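Local structure of Ser-thr phosphatase MSPP (Mycobacterium smegmatis, 2JFR) at residues 113-118 / 181-186; 30-35 / 227-232; 107-112 / 125-130; 21-26 / 223-228. The protein probably acts as a metal-dependent protein serine/threonine phosphatase of the PPM (PP2C) family, binding manganese and magnesium ions. All coordinates share one frame; numbering follows the deposited sequence.

Contact 1 of 4, residues 113-118 / 181-186. With MN (manganese (II) ion), chain C.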
loop_
_atom_site.group_PDB
_atom_site.type_symbol
_atom_site.label_atom_id
_atom_site.label_comp_id
_atom_site.label_asym_id
_atom_site.label_seq_id
_atom_site.Cartn_x
_atom_site.Cartn_y
_atom_site.Cartn_z
ATOM N N SER A 113 0.862 -4.342 -2.080
ATOM C CA SER A 113 0.104 -3.620 -1.048
ATOM C C SER A 113 -0.983 -2.800 -1.719
ATOM O O SER A 113 -0.686 -1.731 -2.249
ATOM C CB SER A 113 1.048 -2.710 -0.266
ATOM O OG SER A 113 2.102 -3.444 0.352
ATOM N N PRO A 114 -2.201 -3.268 -1.832
ATOM C CA PRO A 114 -3.108 -2.647 -2.813
ATOM C C PRO A 114 -3.682 -1.329 -2.398
ATOM O O PRO A 114 -3.834 -0.973 -1.221
ATOM C CB PRO A 114 -4.207 -3.675 -3.010
ATOM C CG PRO A 114 -3.645 -4.958 -2.455
ATOM C CD PRO A 114 -2.809 -4.479 -1.283
ATOM N N LEU A 115 -4.101 -0.588 -3.440
ATOM C CA LEU A 115 -5.009 0.536 -3.314
ATOM C C LEU A 115 -6.415 0.072 -3.700
ATOM O O LEU A 115 -6.599 -0.538 -4.742
ATOM C CB LEU A 115 -4.585 1.653 -4.245
ATOM C CG LEU A 115 -5.557 2.832 -4.381
ATOM C CD1 LEU A 115 -5.688 3.567 -3.081
ATOM C CD2 LEU A 115 -5.119 3.747 -5.513
ATOM N N TYR A 116 -7.375 0.443 -2.869
ATOM C CA TYR A 116 -8.786 0.198 -3.099
ATOM C C TYR A 116 -9.545 1.498 -3.127
ATOM O O TYR A 116 -9.188 2.453 -2.408
ATOM C CB TYR A 116 -9.416 -0.665 -2.000
ATOM C CG TYR A 116 -8.688 -1.917 -1.649
ATOM C CD1 TYR A 116 -9.017 -3.141 -2.193
ATOM C CD2 TYR A 116 -7.595 -1.887 -0.756
ATOM C CE1 TYR A 116 -8.306 -4.300 -1.827
ATOM C CE2 TYR A 116 -6.910 -3.002 -0.385
ATOM C CZ TYR A 116 -7.257 -4.203 -0.929
ATOM O OH TYR A 116 -6.534 -5.328 -0.563
ATOM N N ARG A 117 -10.628 1.514 -3.886
ATOM C CA ARG A 117 -11.627 2.592 -3.794
ATOM C C ARG A 117 -12.879 2.001 -3.212
ATOM O O ARG A 117 -13.321 0.945 -3.609
ATOM C CB ARG A 117 -11.933 3.172 -5.146
ATOM C CG ARG A 117 -12.902 4.366 -5.089
ATOM C CD ARG A 117 -13.278 4.888 -6.464
ATOM N NE ARG A 117 -13.946 3.816 -7.170
ATOM C CZ ARG A 117 -13.874 3.564 -8.448
ATOM N NH1 ARG A 117 -13.274 4.423 -9.240
ATOM N NH2 ARG A 117 -14.475 2.497 -8.911
ATOM N N ILE A 118 -13.448 2.757 -2.266
ATOM C CA ILE A 118 -14.699 2.425 -1.612
ATOM C C ILE A 118 -15.697 3.461 -2.055
ATOM O O ILE A 118 -15.541 4.649 -1.781
ATOM C CB ILE A 118 -14.425 2.361 -0.100
ATOM C CG1 ILE A 118 -13.342 1.329 0.151
ATOM C CG2 ILE A 118 -15.668 2.080 0.738
ATOM C CD1 ILE A 118 -12.539 1.481 1.410
ATOM N N LEU A 181 -10.529 6.162 -0.180
ATOM C CA LEU A 181 -9.422 5.352 -0.659
ATOM C C LEU A 181 -8.842 4.597 0.526
ATOM O O LEU A 181 -8.781 5.116 1.635
ATOM C CB LEU A 181 -8.344 6.227 -1.293
ATOM C CG LEU A 181 -8.794 7.068 -2.454
ATOM C CD1 LEU A 181 -7.628 7.882 -2.981
ATOM C CD2 LEU A 181 -9.381 6.220 -3.590
ATOM N N LEU A 182 -8.398 3.384 0.263
ATOM C CA LEU A 182 -7.729 2.539 1.244
ATOM C C LEU A 182 -6.476 2.022 0.647
ATOM O O LEU A 182 -6.521 1.373 -0.415
ATOM C CB LEU A 182 -8.651 1.382 1.646
ATOM C CG LEU A 182 -7.971 0.236 2.486
ATOM C CD1 LEU A 182 -7.536 0.723 3.822
ATOM C CD2 LEU A 182 -8.953 -0.940 2.646
ATOM N N ILE A 183 -5.348 2.229 1.308
ATOM C CA ILE A 183 -4.111 1.562 0.970
ATOM C C ILE A 183 -3.884 0.508 2.055
ATOM O O ILE A 183 -3.988 0.840 3.242
ATOM C CB ILE A 183 -2.902 2.481 0.892
ATOM C CG1 ILE A 183 -3.176 3.760 0.105
ATOM C CG2 ILE A 183 -1.731 1.724 0.312
ATOM C CD1 ILE A 183 -2.053 4.768 0.207
ATOM N N SER A 184 -3.565 -0.721 1.705
ATOM C CA SER A 184 -3.331 -1.740 2.702
ATOM C C SER A 184 -2.133 -2.578 2.330
ATOM O O SER A 184 -1.868 -2.826 1.169
ATOM C CB SER A 184 -4.551 -2.609 2.802
ATOM O OG SER A 184 -4.457 -3.534 3.866
ATOM N N SER A 185 -1.453 -3.101 3.359
ATOM C CA SER A 185 -0.581 -4.231 3.113
ATOM C C SER A 185 -1.445 -5.464 2.843
ATOM O O SER A 185 -2.638 -5.525 3.134
ATOM C CB SER A 185 0.414 -4.458 4.222
ATOM O OG SER A 185 -0.257 -4.799 5.428
ATOM N N ASP A 186 -0.778 -6.501 2.317
ATOM C CA ASP A 186 -1.435 -7.770 2.019
ATOM C C ASP A 186 -1.935 -8.471 3.262
ATOM O O ASP A 186 -2.713 -9.422 3.145
ATOM C CB ASP A 186 -0.511 -8.629 1.181
ATOM C CG ASP A 186 0.797 -9.049 1.796
ATOM O OD1 ASP A 186 1.066 -8.597 2.925
ATOM O OD2 ASP A 186 1.526 -9.875 1.120
HETATM MN MN MN C . 2.691 -8.631 4.178
HETATM O O HOH W 1 1.804 -6.092 1.009
HETATM O O HOH W 2 -4.720 -6.726 1.448
HETATM O O HOH W 3 4.461 -9.070 5.436
HETATM O O HOH W 4 3.618 -9.947 2.902
HETATM O O HOH W 5 2.060 -7.207 5.605
#

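Contact 2 of 4, residues 30-35 / 227-232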
loop_
_atom_site.group_PDB
_atom_site.type_symbol
_atom_site.label_atom_id
_atom_site.label_comp_id
_atom_site.label_asym_id
_atom_site.label_seq_id
_atom_site.Cartn_x
_atom_site.Cartn_y
_atom_site.Cartn_z
ATOM N N ILE A 30 -0.867 15.663 1.220
ATOM C CA ILE A 30 -1.597 14.933 0.159
ATOM C C ILE A 30 -0.923 13.595 -0.151
ATOM O O ILE A 30 -1.409 12.921 -1.061
ATOM C CB ILE A 30 -1.721 15.790 -1.118
ATOM C CG1 ILE A 30 -0.382 16.049 -1.810
ATOM C CG2 ILE A 30 -2.449 17.061 -0.756
ATOM C CD1 ILE A 30 -0.593 16.564 -3.225
ATOM N N LEU A 31 0.140 13.240 0.562
ATOM C CA LEU A 31 0.876 12.000 0.292
ATOM C C LEU A 31 0.555 10.936 1.338
ATOM O O LEU A 31 0.654 11.169 2.553
ATOM C CB LEU A 31 2.389 12.274 0.321
ATOM C CG LEU A 31 3.263 11.076 0.013
ATOM C CD1 LEU A 31 3.077 10.595 -1.419
ATOM C CD2 LEU A 31 4.737 11.398 0.278
ATOM N N TYR A 32 0.231 9.759 0.846
ATOM C CA TYR A 32 -0.163 8.613 1.666
ATOM C C TYR A 32 0.548 7.409 1.129
ATOM O O TYR A 32 0.639 7.218 -0.070
ATOM C CB TYR A 32 -1.676 8.410 1.612
ATOM C CG TYR A 32 -2.399 9.636 2.129
ATOM C CD1 TYR A 32 -2.632 9.786 3.478
ATOM C CD2 TYR A 32 -2.764 10.667 1.293
ATOM C CE1 TYR A 32 -3.251 10.898 3.986
ATOM C CE2 TYR A 32 -3.369 11.825 1.821
ATOM C CZ TYR A 32 -3.585 11.896 3.148
ATOM O OH TYR A 32 -4.181 13.061 3.642
ATOM N N ALA A 33 1.026 6.510 2.012
ATOM C CA ALA A 33 1.719 5.349 1.492
ATOM C C ALA A 33 1.723 4.217 2.510
ATOM O O ALA A 33 1.676 4.442 3.726
ATOM C CB ALA A 33 3.167 5.686 1.109
ATOM N N VAL A 34 1.852 3.022 1.976
ATOM C CA VAL A 34 2.170 1.813 2.734
ATOM C C VAL A 34 3.357 1.141 2.084
ATOM O O VAL A 34 3.449 1.059 0.865
ATOM C CB VAL A 34 0.962 0.859 2.795
ATOM C CG1 VAL A 34 1.321 -0.490 3.425
ATOM C CG2 VAL A 34 -0.201 1.507 3.511
ATOM N N ALA A 35 4.231 0.611 2.941
ATOM C CA ALA A 35 5.380 -0.186 2.498
ATOM C C ALA A 35 5.413 -1.459 3.338
ATOM O O ALA A 35 5.449 -1.385 4.559
ATOM C CB ALA A 35 6.668 0.601 2.655
ATOM N N THR A 227 -1.460 -3.278 7.804
ATOM C CA THR A 227 -1.348 -1.818 7.871
ATOM C C THR A 227 -2.304 -1.232 6.879
ATOM O O THR A 227 -2.365 -1.679 5.738
ATOM C CB THR A 227 0.095 -1.416 7.585
ATOM O OG1 THR A 227 0.925 -2.058 8.545
ATOM C CG2 THR A 227 0.319 0.090 7.670
ATOM N N VAL A 228 -3.032 -0.213 7.300
ATOM C CA VAL A 228 -4.068 0.415 6.505
ATOM C C VAL A 228 -3.971 1.933 6.622
ATOM O O VAL A 228 -3.703 2.491 7.690
ATOM C CB VAL A 228 -5.454 -0.099 6.903
ATOM C CG1 VAL A 228 -5.632 -1.546 6.533
ATOM C CG2 VAL A 228 -5.759 0.124 8.386
ATOM N N VAL A 229 -4.246 2.588 5.494
ATOM C CA VAL A 229 -4.345 4.038 5.411
ATOM C C VAL A 229 -5.658 4.324 4.691
ATOM O O VAL A 229 -5.883 3.847 3.574
ATOM C CB VAL A 229 -3.183 4.633 4.642
ATOM C CG1 VAL A 229 -3.346 6.151 4.509
ATOM C CG2 VAL A 229 -1.860 4.287 5.303
ATOM N N VAL A 230 -6.537 5.106 5.349
ATOM C CA VAL A 230 -7.837 5.476 4.812
ATOM C C VAL A 230 -7.838 6.941 4.542
ATOM O O VAL A 230 -7.429 7.742 5.405
ATOM C CB VAL A 230 -8.949 5.047 5.802
ATOM C CG1 VAL A 230 -10.279 5.701 5.492
ATOM C CG2 VAL A 230 -9.122 3.567 5.782
ATOM N N ILE A 231 -8.347 7.341 3.381
ATOM C CA ILE A 231 -8.425 8.750 2.965
ATOM C C ILE A 231 -9.854 9.010 2.508
ATOM O O ILE A 231 -10.344 8.342 1.586
ATOM C CB ILE A 231 -7.453 9.040 1.808
ATOM C CG1 ILE A 231 -6.014 8.556 2.079
ATOM C CG2 ILE A 231 -7.466 10.513 1.501
ATOM C CD1 ILE A 231 -5.322 8.077 0.877
ATOM N N ASP A 232 -10.527 9.979 3.132
ATOM C CA ASP A 232 -11.870 10.395 2.771
ATOM C C ASP A 232 -11.795 11.620 1.870
ATOM O O ASP A 232 -11.193 12.608 2.276
ATOM C CB ASP A 232 -12.711 10.683 4.011
ATOM C CG ASP A 232 -13.315 9.418 4.572
ATOM O OD1 ASP A 232 -13.603 8.465 3.837
ATOM O OD2 ASP A 232 -13.508 9.435 5.807
#

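Contact 3 of 4, residues 107-112 / 125-130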
loop_
_atom_site.group_PDB
_atom_site.type_symbol
_atom_site.label_atom_id
_atom_site.label_comp_id
_atom_site.label_asym_id
_atom_site.label_seq_id
_atom_site.Cartn_x
_atom_site.Cartn_y
_atom_site.Cartn_z
ATOM N N VAL A 107 -1.551 7.203 -8.229
ATOM C CA VAL A 107 -0.947 6.062 -7.485
ATOM C C VAL A 107 0.295 5.626 -8.167
ATOM O O VAL A 107 0.383 5.529 -9.412
ATOM C CB VAL A 107 -1.945 4.925 -7.271
ATOM C CG1 VAL A 107 -2.501 4.340 -8.560
ATOM C CG2 VAL A 107 -1.351 3.813 -6.397
ATOM N N VAL A 108 1.323 5.330 -7.355
ATOM C CA VAL A 108 2.566 4.710 -7.801
ATOM C C VAL A 108 2.739 3.470 -6.938
ATOM O O VAL A 108 2.681 3.562 -5.714
ATOM C CB VAL A 108 3.742 5.686 -7.648
ATOM C CG1 VAL A 108 5.029 4.996 -8.129
ATOM C CG2 VAL A 108 3.499 6.981 -8.383
ATOM N N ASN A 109 2.937 2.306 -7.564
ATOM C CA ASN A 109 2.931 1.094 -6.770
ATOM C C ASN A 109 3.878 0.053 -7.339
ATOM O O ASN A 109 4.043 -0.136 -8.542
ATOM C CB ASN A 109 1.527 0.523 -6.629
ATOM C CG ASN A 109 0.848 0.101 -7.987
ATOM O OD1 ASN A 109 0.676 -1.094 -8.211
ATOM N ND2 ASN A 109 0.542 1.090 -8.768
ATOM N N ILE A 110 4.491 -0.657 -6.395
ATOM C CA ILE A 110 5.375 -1.777 -6.674
ATOM C C ILE A 110 5.156 -2.809 -5.596
ATOM O O ILE A 110 5.229 -2.504 -4.393
ATOM C CB ILE A 110 6.832 -1.256 -6.830
ATOM C CG1 ILE A 110 7.715 -2.383 -7.379
ATOM C CG2 ILE A 110 7.359 -0.570 -5.599
ATOM C CD1 ILE A 110 9.079 -1.940 -7.779
ATOM N N GLY A 111 4.877 -4.034 -5.997
ATOM C CA GLY A 111 4.638 -5.099 -5.069
ATOM C C GLY A 111 3.150 -5.382 -4.939
ATOM O O GLY A 111 2.430 -5.336 -5.933
ATOM N N ASP A 112 2.691 -5.709 -3.732
ATOM C CA ASP A 112 1.355 -6.242 -3.533
ATOM C C ASP A 112 0.624 -5.612 -2.343
ATOM O O ASP A 112 -0.193 -6.291 -1.723
ATOM C CB ASP A 112 1.377 -7.770 -3.379
ATOM C CG ASP A 112 2.050 -8.235 -2.109
ATOM O OD1 ASP A 112 2.680 -7.414 -1.408
ATOM O OD2 ASP A 112 1.905 -9.461 -1.864
ATOM N N GLN A 125 -10.341 -3.170 -5.833
ATOM C CA GLN A 125 -8.888 -3.019 -5.914
ATOM C C GLN A 125 -8.518 -2.375 -7.227
ATOM O O GLN A 125 -8.879 -2.852 -8.315
ATOM C CB GLN A 125 -8.214 -4.378 -5.771
ATOM C CG GLN A 125 -6.690 -4.253 -5.846
ATOM C CD GLN A 125 -5.973 -5.490 -5.428
ATOM O OE1 GLN A 125 -6.429 -6.276 -4.605
ATOM N NE2 GLN A 125 -4.798 -5.655 -5.991
ATOM N N LEU A 126 -7.767 -1.285 -7.174
ATOM C CA LEU A 126 -7.412 -0.523 -8.351
ATOM C C LEU A 126 -6.082 -0.848 -8.938
ATOM O O LEU A 126 -5.840 -0.603 -10.118
ATOM C CB LEU A 126 -7.400 0.980 -8.022
ATOM C CG LEU A 126 -8.703 1.522 -7.465
ATOM C CD1 LEU A 126 -8.550 3.026 -7.270
ATOM C CD2 LEU A 126 -9.888 1.213 -8.364
ATOM N N THR A 127 -5.178 -1.387 -8.155
ATOM C CA THR A 127 -3.818 -1.685 -8.529
ATOM C C THR A 127 -3.649 -3.175 -8.849
ATOM O O THR A 127 -4.397 -4.018 -8.375
ATOM C CB THR A 127 -2.869 -1.312 -7.389
ATOM O OG1 THR A 127 -3.390 -1.833 -6.165
ATOM C CG2 THR A 127 -2.696 0.190 -7.273
ATOM N N ASP A 128 -2.645 -3.446 -9.650
ATOM C CA ASP A 128 -2.234 -4.852 -9.857
ATOM C C ASP A 128 -1.185 -5.243 -8.843
ATOM O O ASP A 128 -0.364 -4.397 -8.420
ATOM C CB ASP A 128 -1.632 -5.039 -11.247
ATOM C CG ASP A 128 -2.332 -4.653 -12.455
ATOM O OD1 ASP A 128 -3.559 -4.555 -12.675
ATOM O OD2 ASP A 128 -1.614 -4.346 -13.477
ATOM N N ASP A 129 -1.263 -6.468 -8.420
ATOM C CA ASP A 129 -0.273 -7.037 -7.490
ATOM C C ASP A 129 0.862 -7.658 -8.301
ATOM O O ASP A 129 0.648 -8.491 -9.198
ATOM C CB ASP A 129 -0.898 -8.131 -6.630
ATOM C CG ASP A 129 -1.764 -7.622 -5.528
ATOM O OD1 ASP A 129 -1.715 -6.487 -5.175
ATOM O OD2 ASP A 129 -2.379 -8.523 -4.933
ATOM N N HIS A 130 2.076 -7.256 -8.001
ATOM C CA HIS A 130 3.267 -7.796 -8.637
ATOM C C HIS A 130 3.738 -8.992 -7.813
ATOM O O HIS A 130 4.669 -8.941 -7.028
ATOM C CB HIS A 130 4.335 -6.725 -8.726
ATOM C CG HIS A 130 3.865 -5.464 -9.329
ATOM N ND1 HIS A 130 4.136 -4.257 -8.774
ATOM C CD2 HIS A 130 3.029 -5.268 -10.364
ATOM C CE1 HIS A 130 3.496 -3.352 -9.482
ATOM N NE2 HIS A 130 2.838 -3.913 -10.484
HETATM O O HOH W 6 -0.960 -1.389 -10.696
HETATM O O HOH W 7 -2.102 -8.206 -2.234
#

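Contact 4 of 4, residues 21-26 / 223-228. With MN (manganese (II) ion), chain C.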
loop_
_atom_site.group_PDB
_atom_site.type_symbol
_atom_site.label_atom_id
_atom_site.label_comp_id
_atom_site.label_asym_id
_atom_site.label_seq_id
_atom_site.Cartn_x
_atom_site.Cartn_y
_atom_site.Cartn_z
ATOM N N ASN A 21 7.034 -6.243 13.100
ATOM C CA ASN A 21 6.146 -5.498 12.198
ATOM C C ASN A 21 7.057 -4.845 11.168
ATOM O O ASN A 21 7.738 -3.864 11.424
ATOM C CB ASN A 21 5.314 -4.489 12.935
ATOM C CG ASN A 21 4.262 -3.941 12.006
ATOM O OD1 ASN A 21 4.287 -4.140 10.804
ATOM N ND2 ASN A 21 3.278 -3.265 12.601
ATOM N N GLN A 22 7.107 -5.452 9.982
ATOM C CA GLN A 22 7.936 -4.944 8.904
ATOM C C GLN A 22 7.128 -4.084 7.937
ATOM O O GLN A 22 7.666 -3.691 6.884
ATOM C CB GLN A 22 8.646 -6.055 8.153
ATOM C CG GLN A 22 9.458 -6.933 9.092
ATOM C CD GLN A 22 10.308 -7.938 8.327
ATOM O OE1 GLN A 22 9.857 -8.508 7.327
ATOM N NE2 GLN A 22 11.506 -8.148 8.774
ATOM N N ASP A 23 5.894 -3.766 8.254
ATOM C CA ASP A 23 5.146 -2.783 7.474
ATOM C C ASP A 23 5.468 -1.388 8.011
ATOM O O ASP A 23 5.919 -1.203 9.153
ATOM C CB ASP A 23 3.637 -2.992 7.677
ATOM C CG ASP A 23 2.949 -4.156 7.006
ATOM O OD1 ASP A 23 3.585 -4.931 6.256
ATOM O OD2 ASP A 23 1.710 -4.279 7.263
ATOM N N ALA A 24 5.213 -0.397 7.180
ATOM C CA ALA A 24 5.343 1.008 7.535
ATOM C C ALA A 24 4.258 1.763 6.783
ATOM O O ALA A 24 3.820 1.343 5.721
ATOM C CB ALA A 24 6.716 1.535 7.229
ATOM N N CYS A 25 3.875 2.923 7.295
ATOM C CA CYS A 25 2.914 3.774 6.598
ATOM C C CYS A 25 3.242 5.246 6.781
ATOM O O CYS A 25 4.034 5.613 7.657
ATOM C CB CYS A 25 1.504 3.483 6.981
ATOM S SG CYS A 25 1.048 3.806 8.623
ATOM N N LEU A 26 2.661 6.055 5.922
ATOM C CA LEU A 26 2.903 7.480 5.842
ATOM C C LEU A 26 1.571 8.152 5.522
ATOM O O LEU A 26 0.859 7.721 4.630
ATOM C CB LEU A 26 3.903 7.721 4.707
ATOM C CG LEU A 26 4.255 9.145 4.315
ATOM C CD1 LEU A 26 4.934 9.837 5.491
ATOM C CD2 LEU A 26 5.195 9.131 3.111
ATOM N N SER A 223 -2.078 -13.659 10.657
ATOM C CA SER A 223 -0.900 -14.362 10.181
ATOM C C SER A 223 0.188 -13.427 9.690
ATOM O O SER A 223 1.343 -13.838 9.653
ATOM C CB SER A 223 -1.251 -15.357 9.081
ATOM O OG SER A 223 -1.816 -14.739 7.966
ATOM N N ASP A 224 -0.175 -12.230 9.266
ATOM C CA ASP A 224 0.769 -11.242 8.791
ATOM C C ASP A 224 0.534 -9.941 9.534
ATOM O O ASP A 224 -0.486 -9.736 10.165
ATOM C CB ASP A 224 0.675 -11.044 7.274
ATOM C CG ASP A 224 1.788 -10.313 6.602
ATOM O OD1 ASP A 224 2.830 -10.022 7.268
ATOM O OD2 ASP A 224 1.670 -10.079 5.337
ATOM N N ASN A 225 1.516 -9.063 9.433
ATOM C CA ASN A 225 1.314 -7.660 9.732
ATOM C C ASN A 225 0.218 -7.081 8.837
ATOM O O ASN A 225 0.177 -7.432 7.656
ATOM C CB ASN A 225 2.607 -6.903 9.426
ATOM C CG ASN A 225 3.879 -7.458 10.011
ATOM O OD1 ASN A 225 4.937 -7.332 9.386
ATOM N ND2 ASN A 225 3.858 -8.037 11.192
ATOM N N THR A 226 -0.624 -6.232 9.396
ATOM C CA THR A 226 -1.638 -5.521 8.612
ATOM C C THR A 226 -1.510 -4.048 8.861
ATOM O O THR A 226 -1.504 -3.615 10.018
ATOM C CB THR A 226 -3.068 -6.026 8.995
ATOM O OG1 THR A 226 -3.163 -7.409 8.673
ATOM C CG2 THR A 226 -4.125 -5.275 8.204
ATOM N N THR A 227 -1.460 -3.278 7.804
ATOM C CA THR A 227 -1.348 -1.818 7.871
ATOM C C THR A 227 -2.304 -1.232 6.879
ATOM O O THR A 227 -2.365 -1.679 5.738
ATOM C CB THR A 227 0.095 -1.416 7.585
ATOM O OG1 THR A 227 0.925 -2.058 8.545
ATOM C CG2 THR A 227 0.319 0.090 7.670
ATOM N N VAL A 228 -3.032 -0.213 7.300
ATOM C CA VAL A 228 -4.068 0.415 6.505
ATOM C C VAL A 228 -3.971 1.933 6.622
ATOM O O VAL A 228 -3.703 2.491 7.690
ATOM C CB VAL A 228 -5.454 -0.099 6.903
ATOM C CG1 VAL A 228 -5.632 -1.546 6.533
ATOM C CG2 VAL A 228 -5.759 0.124 8.386
HETATM MN MN MN C . 2.691 -8.631 4.178
HETATM O O HOH W 5 2.060 -7.207 5.605
HETATM O O HOH W 8 5.622 -6.691 6.766
HETATM O O HOH W 3 4.461 -9.070 5.436
HETATM O O HOH W 4 3.618 -9.947 2.902
#

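Contact 1 of 4, residues 113-118 / 181-186
Y116 and L182 form the hydrogen-bonded pair of an antiparallel ladder, Y116 N giving to L182 O at 2.8 Å and L182 N to Y116 O at 2.9 Å. A third rung runs from S184 N to P114 O; it is not answered in the other direction, because P114 N has no hydrogen to offer S184 O. The side chains of this central pair lie alongside each other and point the same way. Y116 holds CG anti to its carbonyl carbon (chi1 -50°), and the CD2 edge of the ring thereby follows the leucine branch, with Y116 CD2 3.8 Å from L182 CD2. Further along the same edge, Y116 CE2 meets S184 CB at 4.0 Å. The other face of the sheet carries L115 and I183. With CG anti to the backbone N (chi1 171°), L115 turns its CD1 branch across the strand gap to I183 CG1, 4.1 Å away, and also against L181 CB. Toward the metal, water takes over from direct bonding. One molecule accepts from S113 OG at 2.7 Å and from D186 N at 2.9 Å, tying S113 to the backbone of D186, whose OD1 binds manganese and whose OD2 binds magnesium; S113 OG has a second partner in T91 OG1. Another water links the Y116 hydroxyl to S185 O. In the PPM β-sandwich these are two inner strands: 122-125 flanks 115-119, 226-233 flanks 180-184, and I183 packs on Y32 and V34 of strand 31-38 in the facing sheet.

Contact 2 of 4, residues 30-35 / 227-232
Y32 and V229 hold their CA atoms 7.2 Å apart, where strands 31-35 and 227-232 run nearly antiparallel at 162° with a closest axis distance of 7.4 Å, and no backbone hydrogen bond spans the gap. Side chains fill it instead. I231 lays its CG1 methylene over one face of the Y32 ring, 3.8 Å from the ring centroid and 11° off the normal, a well-centred CH-pi contact. Its terminal methyl continues toward the root of the ring, where I231 CD1 comes within 3.5 Å of Y32 CG. This is the meeting of two sheets in the PPM β-sandwich: strand 31-38 belongs to one, strand 226-233 to the other; Y32 and V34 point across from the first, T227, V229 and I231 from the second. V229 serves two neighbours with its two branches. V229 CG1, anti to the backbone N (chi1 177°), approaches the Y32 ring obliquely, 3.8 Å from Y32 CD1. The other methyl, V229 CG2, lies 3.7 Å from V34 CG2, the two valine side chains passing alongside one another, head to tail. Y32 also touches V5 and A8 of strand 5-13, while V34 rests on I183 of strand 180-184. Nearer the metals the packing thins to V34 CG1 and T227 CG2 at 4.4 Å.

Contact 3 of 4, residues 107-112 / 125-130
H130 and G111 fasten the loop that follows the β-hairpin of strands 115-119 and 122-125 to the end of strand 106-110, in the other sheet of the PPM sandwich. The tight part is a two-way grip. G111 N donates to H130 ND1 at 2.9 Å, and H130 N returns a nearly straight bond to G111 O at 2.8 Å (176°). With H130 NE2 bonded to D169 OD2, both ring nitrogens are engaged and the rotation of the imidazole is fixed. G111 turns the chain here at phi 102° and psi -143°, where a CB would press on the carbonyl oxygen of I110. Close packing continues at N109, where the T127 methyl sits over the flat amide, T127 CG2 being 3.6 Å from N109 CG. Elsewhere water does the joining. One molecule donates to N109 OD1 at 3.0 Å and accepts from D128 N at 2.9 Å. At the partly exposed D129 the carboxylates stay apart, D112 OD2 lying 5.4 Å from D129 OD2; D112 has been seen to bind magnesium in this protein, though that ion is not bound to this chain here. A second water donates both to D112 O at 2.8 Å and to D129 OD2 at 2.7 Å.

Contact 4 of 4, residues 21-26 / 223-228
D23 OD2 is gripped by two hydroxyls: T227 OG1 donates to its anti lone pair at 2.7 Å, and S185 OG is hydrogen-bonded to the same oxygen. The other carboxylate oxygen, D23 OD1, accepts hydrogen bonds from two waters, one of which is a manganese ligand. With CG anti to the carbonyl carbon (chi1 -75°), D23 reaches alongside T227, the two side chains antiparallel, and ends beside N225, its carboxylate turned 83° from that amide. N225 links the metal side to the loop before strand 23-28. Its side-chain oxygen accepts Q22 N at 2.9 Å, the donor standing well above the carbonyl plane, while a water donates to N225 OD1 at 2.8 Å and to D23 OD1 at 2.7 Å. N225 ND2 is held in turn by the backbone oxygens of Q14 and N20, so the amide cannot easily flip. N21 closes an Asx turn, accepting D23 N at 3.0 Å through OD1, which also lies against the N225 amide carbon. Beyond this polar patch, C25 CB and T227 CG2 meet at 3.7 Å. The strand segments are almost parallel, 8° apart, yet belong to different sheets. D224 OD2 binds manganese directly, alongside D36 and D186. The manganese-bound water that reaches D23 OD1 also donates to N225 O at 2.8 Å, so both its protons are committed; this is consistent with D23 and N225 acting as a second shell that orients a metal-bound water and may polarise it.

Overall arrangement
The four contacts trace one β-sandwich from its interior to its metal end. Contact 1 pairs neighbouring strands within a sheet; contact 2, about 8 Å away between centres, and contact 4 join that sheet's strand 226-233 to strands 31-38 and 23-28 of the opposing sheet, sharing T227 and V228. Contact 3 makes a further link between the sheets, its centre about 16 Å from that of contact 4 and about 9 Å from that of contact 1. Along the chain, contacts 2 and 4 bring early strands against the last one, enclosing contacts 1 and 3, whose segments alternate. Ligands distant in sequence, D186 and D224, thereby converge on one manganese ion, with D112 close by.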